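PDB 7KFL: myosin-17 from Arabidopsis thaliana, which is a plant class XI myosin motor whose globular tail, the cargo-binding domain, probably recognises the cargo it moves along actin. Local coordinates for residues Asn5-Gln8 with Gln9-Asp13; Arg361-Met364 with Thr365-Ser368; Ile384-Val388 with Glu389-Lys393. All coordinates share one frame; numbering follows the deposited sequence.

Interaction 1: residues Asn5-Gln8 with Gln9-Asp13; sequences NEKQ and QENQD
Gln9 meets Asn5 mainly through the main chain, its N donating to Asn5 O over 3.2 Å while CB leans on the same oxygen. Glu10 N repeats the bond with Glu6 O, and Glu10 CB lies 3.4 Å from Glu6 O; Lys7 NZ stays 4.8 Å from Glu10 OE1, too far for a salt bridge. Asn11 follows, with CG anti to its own carbonyl carbon (chi1 -75°), which sets CG 3.2 Å from Lys7 O. Its side-chain amide makes no hydrogen bond to Lys7 O, the angle at ND2 being poor; that oxygen is held by Asn11 N. Lys7 and Asn11 cross obliquely, with Lys7 CE 4.0 Å from Asn11 ND2. These i to i+4 backbone bonds mark an ordinary alpha-helical turn near the start of helix 4-20, on the surface of the domain. Gln12 N bonds Gln8 O at 3.0 Å, and Gln12 CG passes 3.2 Å from that oxygen; the extended chain also touches Thr51, Ser52, Val53 and Arg56. Cutting Gln12 back to an alanine would probably open a gap against those four residues and strip cover from Gln8 O. Asp13 completes the turn through Asp13 N to Gln9 O, and its OD1 forms a salt bridge with Arg56.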
# COMPACT_ATOMS: atom_id res chain seq x y z
N ASN A 5 42.67 5.48 -8.44
CA ASN A 5 41.66 6.30 -7.71
C ASN A 5 41.01 7.31 -8.68
O ASN A 5 39.84 7.67 -8.44
CB ASN A 5 42.27 7.01 -6.50
CG ASN A 5 42.50 6.09 -5.33
OD1 ASN A 5 43.64 5.84 -4.94
ND2 ASN A 5 41.43 5.57 -4.75
N GLU A 6 41.74 7.74 -9.71
CA GLU A 6 41.25 8.69 -10.75
C GLU A 6 40.41 7.93 -11.78
O GLU A 6 39.37 8.48 -12.20
CB GLU A 6 42.42 9.42 -11.41
CG GLU A 6 43.14 10.37 -10.47
CD GLU A 6 44.01 11.40 -11.17
OE1 GLU A 6 45.05 11.01 -11.74
OE2 GLU A 6 43.63 12.59 -11.15
N LYS A 7 40.84 6.72 -12.17
CA LYS A 7 40.12 5.86 -13.15
C LYS A 7 38.84 5.33 -12.49
O LYS A 7 37.83 5.18 -13.20
CB LYS A 7 41.02 4.75 -13.70
CG LYS A 7 40.63 3.32 -13.35
CD LYS A 7 41.27 2.27 -14.24
CE LYS A 7 40.32 1.67 -15.26
NZ LYS A 7 39.95 2.64 -16.32
N GLN A 8 38.88 5.06 -11.18
CA GLN A 8 37.72 4.57 -10.39
C GLN A 8 36.68 5.69 -10.23
O GLN A 8 35.49 5.38 -10.38
CB GLN A 8 38.16 4.01 -9.03
CG GLN A 8 38.67 2.58 -9.10
CD GLN A 8 38.89 1.97 -7.73
OE1 GLN A 8 38.08 2.12 -6.83
NE2 GLN A 8 40.00 1.25 -7.58
N GLN A 9 37.11 6.93 -9.95
CA GLN A 9 36.20 8.10 -9.85
C GLN A 9 35.57 8.37 -11.23
O GLN A 9 34.36 8.64 -11.27
CB GLN A 9 36.91 9.35 -9.34
CG GLN A 9 36.03 10.60 -9.42
CD GLN A 9 36.51 11.77 -8.61
OE1 GLN A 9 37.53 11.72 -7.92
NE2 GLN A 9 35.77 12.87 -8.68
N GLU A 10 36.38 8.32 -12.30
CA GLU A 10 35.92 8.51 -13.70
C GLU A 10 34.81 7.49 -14.01
O GLU A 10 33.77 7.91 -14.56
CB GLU A 10 37.08 8.38 -14.69
CG GLU A 10 36.66 7.91 -16.08
CD GLU A 10 37.76 7.93 -17.14
OE1 GLU A 10 38.81 7.30 -16.91
OE2 GLU A 10 37.55 8.57 -18.19
N ASN A 11 35.03 6.22 -13.67
CA ASN A 11 34.10 5.09 -13.92
C ASN A 11 32.80 5.31 -13.13
O ASN A 11 31.72 5.05 -13.70
CB ASN A 11 34.72 3.74 -13.55
CG ASN A 11 35.74 3.26 -14.57
OD1 ASN A 11 35.87 3.84 -15.65
ND2 ASN A 11 36.47 2.21 -14.23
N GLN A 12 32.90 5.74 -11.87
CA GLN A 12 31.74 6.02 -10.98
C GLN A 12 30.97 7.23 -11.52
O GLN A 12 29.72 7.16 -11.55
CB GLN A 12 32.21 6.22 -9.54
CG GLN A 12 32.71 4.93 -8.89
CD GLN A 12 33.47 5.17 -7.61
OE1 GLN A 12 33.35 6.21 -6.97
NE2 GLN A 12 34.27 4.19 -7.22
N ASP A 13 31.68 8.29 -11.92
CA ASP A 13 31.10 9.51 -12.56
C ASP A 13 30.30 9.11 -13.81
O ASP A 13 29.25 9.74 -14.06
CB ASP A 13 32.19 10.53 -12.93
CG ASP A 13 32.45 11.59 -11.87
OD1 ASP A 13 31.47 12.13 -11.32
OD2 ASP A 13 33.63 11.87 -11.60

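Interaction 2: residues Arg361-Met364 with Thr365-Ser368; sequences RVMM and TEDS
Thr365 reaches back to Val362 and supplies the one side-chain hydrogen bond between the two segments. Its OG1 donates to Val362 O at 2.6 Å, arriving well to one side of the carbonyl, with a C=O...OG1 angle of 112° and a tilt from the carbonyl plane. The torsion explains this: OG1 sits between the backbone N and the carbonyl carbon, a setting (chi1 50°) that brings it back within bonding distance of Val362 O. Bonding to the carbonyl three residues back is a familiar way for a threonine hydroxyl to be satisfied inside a helix. Val362 O also takes Glu366 N at 2.9 Å, so two good donors grip a single oxygen; Thr365 N adds a weak third bond. Backbone bonds from Thr365 N to Arg361 O, Asp367 N to Met363 O and Ser368 N to Met364 O complete the i to i+4 alpha-helical pattern of helix 354-369.

Van der Waals contact is looser. The methyl CG2 of Thr365 stands at the edge of the Arg361 guanidinium, near its plane and 4.3 Å from NH1. Met363 and Glu366 run side by side in the same direction, Met363 CG lying 3.9 Å from Glu366 OE2. Towards helix 332-341, Met363 and Met364 touch Ile332, while Arg361 and Met364 touch Tyr336.

Some oxygens approach without bonding. Glu366 OE1 and Asp367 OD1, both acceptors, come within 3.1 Å of each other, and Asp367 OD1 lies 3.5 Å from Met363 O.

Chemically, the turn is divided: a hydroxyl spends its proton on the carbonyl of its own helix, the methionines serve the packing against helix 332-341, and the crowding of two carboxylates would probably raise the pKa of one of them.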
# COMPACT_ATOMS: atom_id res chain seq x y z
N ARG A 361 -24.86 -4.11 26.43
CA ARG A 361 -24.35 -3.26 27.54
C ARG A 361 -23.71 -4.14 28.62
O ARG A 361 -22.68 -3.71 29.18
CB ARG A 361 -25.48 -2.40 28.11
CG ARG A 361 -25.04 -1.33 29.10
CD ARG A 361 -23.97 -0.40 28.54
NE ARG A 361 -24.16 0.99 28.95
CZ ARG A 361 -23.54 1.60 29.97
NH1 ARG A 361 -22.67 0.95 30.73
NH2 ARG A 361 -23.81 2.87 30.22
N VAL A 362 -24.29 -5.31 28.90
CA VAL A 362 -23.78 -6.29 29.92
C VAL A 362 -22.46 -6.89 29.42
O VAL A 362 -21.53 -7.01 30.25
CB VAL A 362 -24.81 -7.39 30.25
CG1 VAL A 362 -25.37 -8.09 29.02
CG2 VAL A 362 -24.24 -8.42 31.22
N MET A 363 -22.37 -7.24 28.14
CA MET A 363 -21.16 -7.83 27.50
C MET A 363 -19.99 -6.84 27.59
O MET A 363 -18.84 -7.31 27.73
CB MET A 363 -21.42 -8.16 26.02
CG MET A 363 -21.83 -9.60 25.79
SD MET A 363 -22.83 -9.79 24.29
CE MET A 363 -22.50 -11.51 23.89
N MET A 364 -20.26 -5.54 27.50
CA MET A 364 -19.24 -4.45 27.53
C MET A 364 -18.73 -4.24 28.96
O MET A 364 -17.55 -3.88 29.10
CB MET A 364 -19.82 -3.14 26.98
CG MET A 364 -19.85 -3.10 25.46
SD MET A 364 -21.01 -1.87 24.82
CE MET A 364 -20.33 -0.37 25.51
N THR A 365 -19.58 -4.46 29.97
CA THR A 365 -19.21 -4.38 31.41
C THR A 365 -18.47 -5.66 31.82
O THR A 365 -17.55 -5.55 32.65
CB THR A 365 -20.44 -4.10 32.29
OG1 THR A 365 -21.46 -5.03 31.94
CG2 THR A 365 -20.96 -2.69 32.15
N GLU A 366 -18.85 -6.81 31.25
CA GLU A 366 -18.13 -8.11 31.38
C GLU A 366 -16.68 -7.91 30.93
O GLU A 366 -15.76 -8.23 31.73
CB GLU A 366 -18.82 -9.20 30.56
CG GLU A 366 -17.96 -10.43 30.30
CD GLU A 366 -18.12 -11.06 28.93
OE1 GLU A 366 -17.12 -11.61 28.41
OE2 GLU A 366 -19.24 -11.01 28.37
N ASP A 367 -16.48 -7.42 29.70
CA ASP A 367 -15.15 -7.17 29.08
C ASP A 367 -14.41 -6.10 29.88
O ASP A 367 -13.18 -6.25 30.06
CB ASP A 367 -15.29 -6.79 27.61
CG ASP A 367 -15.46 -7.97 26.67
OD1 ASP A 367 -15.89 -9.04 27.14
OD2 ASP A 367 -15.16 -7.81 25.47
N SER A 368 -15.11 -5.06 30.34
CA SER A 368 -14.56 -3.93 31.14
C SER A 368 -14.01 -4.44 32.48
O SER A 368 -12.96 -3.94 32.92
CB SER A 368 -15.58 -2.85 31.35
OG SER A 368 -15.03 -1.76 32.07

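Interaction 3: residues Ile384-Val388 with Glu389-Lys393; sequences IPFTV and EDISK
Phe386 and Ile391 close over the first turn of helix 388-393 as a hydrophobic staple: Phe386, just before the N-cap, touches Ile391, four residues after the N-cap. Thr387 is the N-cap. The packed side begins with Ile391 CD1, which lies 3.5 Å from Phe386 CD1 and comes at the ring obliquely. Phe386 is steered there by chi1 of 61°, which puts CG between the backbone N and the carbonyl carbon. Ile384 CG2 sits 4.1 Å above the plane of the Phe386 ring, over its centre, and Tyr167 makes an edge-to-face pair with that ring. Phe237 and Leu238 of helix 236-260 press on Phe386, and Leu163 of helix 150-186 on Ile391, so the staple is built into the helical core. Val388 touches Thr160 and Gln89, and Ser392 is buried against Leu86 and Gln89. In the backbone, Ile391 N bonds Thr387 O at 3.1 Å, in the carbonyl plane.

The solvent side is held less firmly. Asp390 crosses Thr387 and its OD2 accepts a weak bond of 3.4 Å from Thr387 N, the half of a capping box in which an acidic side chain reaches back to the N-cap amide. The carboxylate is shared: Lys393 NZ approaches Asp390 OD1 at 3.5 Å in a salt bridge whose hydrogen bond is also weak. Lying in the first turn, the negative charge of Asp390 would probably be stabilised by the helix N terminus.

Between the two sides, Ser392 OG donates to Glu389 O at 2.7 Å, from the same face of the carbonyl plane as Lys393 N.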
# COMPACT_ATOMS: atom_id res chain seq x y z
N ILE A 384 5.74 -1.62 6.87
CA ILE A 384 6.34 -2.26 5.66
C ILE A 384 5.91 -3.72 5.68
O ILE A 384 6.31 -4.48 6.56
CB ILE A 384 7.88 -2.08 5.63
CG1 ILE A 384 8.28 -0.74 4.99
CG2 ILE A 384 8.56 -3.24 4.93
CD1 ILE A 384 7.61 0.48 5.57
N PRO A 385 5.03 -4.16 4.75
CA PRO A 385 4.46 -5.51 4.80
C PRO A 385 5.24 -6.59 4.04
O PRO A 385 4.64 -7.59 3.68
CB PRO A 385 3.10 -5.25 4.14
CG PRO A 385 3.43 -4.27 3.03
CD PRO A 385 4.51 -3.38 3.62
N PHE A 386 6.54 -6.39 3.82
CA PHE A 386 7.41 -7.30 3.03
C PHE A 386 8.86 -7.24 3.51
O PHE A 386 9.29 -6.19 4.02
CB PHE A 386 7.35 -6.93 1.54
CG PHE A 386 7.83 -5.54 1.23
CD1 PHE A 386 9.17 -5.27 1.01
CD2 PHE A 386 6.93 -4.48 1.15
CE1 PHE A 386 9.60 -3.98 0.72
CE2 PHE A 386 7.36 -3.20 0.87
CZ PHE A 386 8.69 -2.95 0.65
N THR A 387 9.58 -8.36 3.33
CA THR A 387 11.05 -8.48 3.48
C THR A 387 11.66 -8.75 2.10
O THR A 387 10.92 -9.19 1.21
CB THR A 387 11.40 -9.57 4.50
OG1 THR A 387 10.82 -10.80 4.06
CG2 THR A 387 10.92 -9.25 5.90
N VAL A 388 12.97 -8.50 1.94
CA VAL A 388 13.70 -8.67 0.65
C VAL A 388 13.62 -10.14 0.22
O VAL A 388 13.60 -10.39 -1.00
CB VAL A 388 15.17 -8.19 0.76
CG1 VAL A 388 15.98 -8.51 -0.48
CG2 VAL A 388 15.25 -6.70 1.07
N GLU A 389 13.55 -11.07 1.18
CA GLU A 389 13.41 -12.53 0.94
C GLU A 389 12.03 -12.83 0.33
O GLU A 389 11.98 -13.67 -0.59
CB GLU A 389 13.63 -13.30 2.25
CG GLU A 389 13.63 -14.82 2.09
CD GLU A 389 14.75 -15.39 1.24
OE1 GLU A 389 15.75 -14.69 1.01
OE2 GLU A 389 14.62 -16.56 0.81
N ASP A 390 10.97 -12.19 0.83
CA ASP A 390 9.58 -12.32 0.30
C ASP A 390 9.55 -11.85 -1.16
O ASP A 390 8.99 -12.58 -2.00
CB ASP A 390 8.56 -11.52 1.11
CG ASP A 390 8.27 -12.07 2.49
OD1 ASP A 390 8.53 -13.27 2.71
OD2 ASP A 390 7.78 -11.29 3.33
N ILE A 391 10.11 -10.67 -1.43
CA ILE A 391 10.18 -10.06 -2.79
C ILE A 391 10.85 -11.06 -3.74
O ILE A 391 10.29 -11.29 -4.83
CB ILE A 391 10.92 -8.70 -2.76
CG1 ILE A 391 10.14 -7.65 -1.98
CG2 ILE A 391 11.25 -8.23 -4.18
CD1 ILE A 391 10.77 -6.28 -1.97
N SER A 392 11.99 -11.62 -3.34
CA SER A 392 12.80 -12.59 -4.12
C SER A 392 12.06 -13.93 -4.25
O SER A 392 12.16 -14.54 -5.34
CB SER A 392 14.16 -12.79 -3.50
OG SER A 392 14.07 -13.47 -2.26
N LYS A 393 11.36 -14.37 -3.20
CA LYS A 393 10.62 -15.67 -3.15
C LYS A 393 9.60 -15.72 -4.29
O LYS A 393 9.51 -16.77 -4.95
CB LYS A 393 9.97 -15.89 -1.78
CG LYS A 393 10.71 -16.84 -0.85
CD LYS A 393 10.60 -16.51 0.63
CE LYS A 393 9.47 -17.23 1.34
NZ LYS A 393 9.25 -16.67 2.70

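From the N terminus, interaction 1 comes first, as one turn of helix 4-20 set against the loop and helix around residues 51-65. Interaction 2 lies far along the chain on helix 354-369, resting on helix 332-341, with its centre about 71 Å from that of interaction 1 and on the opposite side of the chain's centre. Interaction 3 follows where the returning loop enters helix 388-393, tying the C terminus to helices 71-89, 150-186 and 236-260; its centre is about 41 Å from that of interaction 2 and 34 Å from that of interaction 1. All three are local, in series, without nesting or crossing, and none closes a long loop.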